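Local coordinates for superantigen-like protein SSL8 (Staphylococcus aureus, PDB 3R2T) that is of unknown function but belongs to the staphylococcal/streptococcal toxin family and is probably a secreted superantigen-like protein with OB-fold and beta-grasp domains, at residues Y72-V77 / F92-Q97. Residues are numbered along the deposited sequence; the frame is centred on the assembly and turned at random.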
# COMPACT_ATOMS: atom_id res chain seq x y z
N TYR A 72 11.45 8.17 -11.44
CA TYR A 72 12.36 7.30 -12.18
C TYR A 72 11.74 6.83 -13.47
O TYR A 72 10.56 6.52 -13.50
CB TYR A 72 12.67 6.06 -11.33
CG TYR A 72 13.21 6.34 -9.94
CD1 TYR A 72 14.57 6.26 -9.65
CD2 TYR A 72 12.35 6.68 -8.90
CE1 TYR A 72 15.06 6.51 -8.35
CE2 TYR A 72 12.83 6.93 -7.61
CZ TYR A 72 14.17 6.85 -7.35
OH TYR A 72 14.60 7.11 -6.06
N GLU A 73 12.54 6.75 -14.52
CA GLU A 73 12.09 6.28 -15.82
C GLU A 73 12.82 4.99 -16.17
O GLU A 73 14.02 4.99 -16.40
CB GLU A 73 12.34 7.32 -16.90
CG GLU A 73 11.57 8.62 -16.71
CD GLU A 73 11.94 9.66 -17.73
OE1 GLU A 73 12.39 9.29 -18.84
OE2 GLU A 73 11.78 10.86 -17.42
N LEU A 74 12.07 3.89 -16.22
CA LEU A 74 12.61 2.59 -16.51
C LEU A 74 12.15 2.22 -17.92
O LEU A 74 11.01 2.52 -18.29
CB LEU A 74 12.10 1.63 -15.46
CG LEU A 74 12.40 2.32 -14.10
CD1 LEU A 74 11.58 1.78 -12.96
CD2 LEU A 74 13.90 2.30 -13.81
N THR A 75 13.01 1.58 -18.70
CA THR A 75 12.66 1.27 -20.07
C THR A 75 12.95 -0.17 -20.48
O THR A 75 13.88 -0.78 -19.97
CB THR A 75 13.42 2.22 -21.04
OG1 THR A 75 13.21 3.58 -20.62
CG2 THR A 75 12.94 2.05 -22.47
N ASN A 76 12.14 -0.67 -21.42
CA ASN A 76 12.25 -2.01 -21.97
C ASN A 76 12.41 -3.05 -20.87
O ASN A 76 13.34 -3.87 -20.90
CB ASN A 76 13.40 -2.10 -22.98
CG ASN A 76 13.39 -3.42 -23.79
OD1 ASN A 76 12.36 -4.07 -23.93
ND2 ASN A 76 14.54 -3.80 -24.31
N VAL A 77 11.50 -3.00 -19.91
CA VAL A 77 11.48 -3.91 -18.77
C VAL A 77 10.59 -5.10 -19.06
O VAL A 77 9.60 -5.00 -19.80
CB VAL A 77 10.94 -3.23 -17.47
CG1 VAL A 77 11.87 -2.16 -17.01
CG2 VAL A 77 9.56 -2.68 -17.70
N PHE A 92 11.02 -5.62 -10.18
CA PHE A 92 12.16 -5.65 -11.08
C PHE A 92 13.28 -4.81 -10.52
O PHE A 92 13.08 -4.05 -9.56
CB PHE A 92 11.81 -5.27 -12.52
CG PHE A 92 11.12 -3.97 -12.66
CD1 PHE A 92 11.84 -2.80 -12.79
CD2 PHE A 92 9.73 -3.92 -12.68
CE1 PHE A 92 11.20 -1.60 -12.93
CE2 PHE A 92 9.08 -2.73 -12.80
CZ PHE A 92 9.82 -1.56 -12.93
N ASN A 93 14.46 -4.98 -11.12
CA ASN A 93 15.67 -4.30 -10.70
C ASN A 93 16.43 -3.63 -11.84
O ASN A 93 17.55 -4.05 -12.17
CB ASN A 93 16.63 -5.31 -10.03
CG ASN A 93 16.07 -5.91 -8.75
OD1 ASN A 93 15.07 -5.45 -8.22
ND2 ASN A 93 16.75 -6.94 -8.25
N GLN A 94 15.86 -2.60 -12.44
CA GLN A 94 16.58 -1.87 -13.48
C GLN A 94 17.50 -0.86 -12.78
O GLN A 94 17.16 -0.36 -11.71
CB GLN A 94 15.65 -1.20 -14.50
CG GLN A 94 16.41 -0.44 -15.61
CD GLN A 94 15.55 -0.09 -16.83
OE1 GLN A 94 15.52 1.05 -17.29
NE2 GLN A 94 14.84 -1.09 -17.35
N GLN A 95 18.66 -0.57 -13.39
CA GLN A 95 19.64 0.34 -12.79
C GLN A 95 20.07 -0.35 -11.49
O GLN A 95 19.95 -1.58 -11.37
CB GLN A 95 19.02 1.73 -12.55
CG GLN A 95 18.55 2.42 -13.84
CD GLN A 95 17.53 3.54 -13.63
OE1 GLN A 95 16.99 3.72 -12.52
NE2 GLN A 95 17.22 4.27 -14.70
N ASN A 96 20.59 0.40 -10.52
CA ASN A 96 20.96 -0.22 -9.25
C ASN A 96 19.86 0.01 -8.22
O ASN A 96 20.13 0.18 -7.02
CB ASN A 96 22.33 0.27 -8.77
CG ASN A 96 23.46 -0.12 -9.74
OD1 ASN A 96 23.20 -0.51 -10.88
ND2 ASN A 96 24.71 0.00 -9.28
N GLN A 97 18.61 0.02 -8.71
CA GLN A 97 17.41 0.19 -7.90
C GLN A 97 16.43 -0.96 -8.07
O GLN A 97 16.34 -1.56 -9.14
CB GLN A 97 16.71 1.52 -8.21
CG GLN A 97 17.28 2.73 -7.49
CD GLN A 97 17.07 2.66 -5.97
OE1 GLN A 97 16.31 1.82 -5.45
NE2 GLN A 97 17.75 3.55 -5.25
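A chi1 of -180° swings the side chain of Gln94 away from its own backbone N, and, extended beyond CG, it crosses to strand 72-79 and lays its amide along the backbone of Thr75, while Leu74, its CG beside the backbone N (chi1 -50°), turns its two methyls toward 92-97. The Gln94 amide uses both its ends on one residue. Thr75 N donates to Gln94 OE1 at 2.9 Å, nearly straight at the hydrogen, and Gln94 NE2 donates back to Thr75 O at 2.8 Å. Thr75 N lies somewhat out of the plane of the Gln94 carbonyl and Thr75 O 16° out of the Gln94 amide plane, so the amide meets the backbone slightly twisted, yet the pair of bonds fixes which end is oxygen and which is nitrogen. In effect the side chain stands in for a neighbouring strand: Tyr72 and Leu74 bond to Ala122 and Val120 of strand 118-122 on one edge, and Gln94 takes Thr75 N and O on the other. Both segments belong to the OB-fold domain, a beta-barrel, and 92-97 begins at the end of strand 87-92 and runs through the loop leading to strand 99-102. Just past Thr75, Asn76 and Val77 together sit opposite the single residue Leu118, a G1 beta bulge, where the strand turns a corner. Val77 CG1 comes within 3.2 Å of Gln94 NE2, a tight fit, and sits over one face of the Phe92 ring, displaced from the ring centre. Leu74 CD1 instead meets that ring at its edge, in plane, 3.4 Å from Phe92 CE1. The other methyl, Leu74 CD2, lies against the Gln95 amide, 3.6 Å from Gln95 OE1. Farther along, Tyr72 and Gln97 touch loosely; both also rest on Ile133, and Phe99 meets the rings of Tyr72 and Phe92.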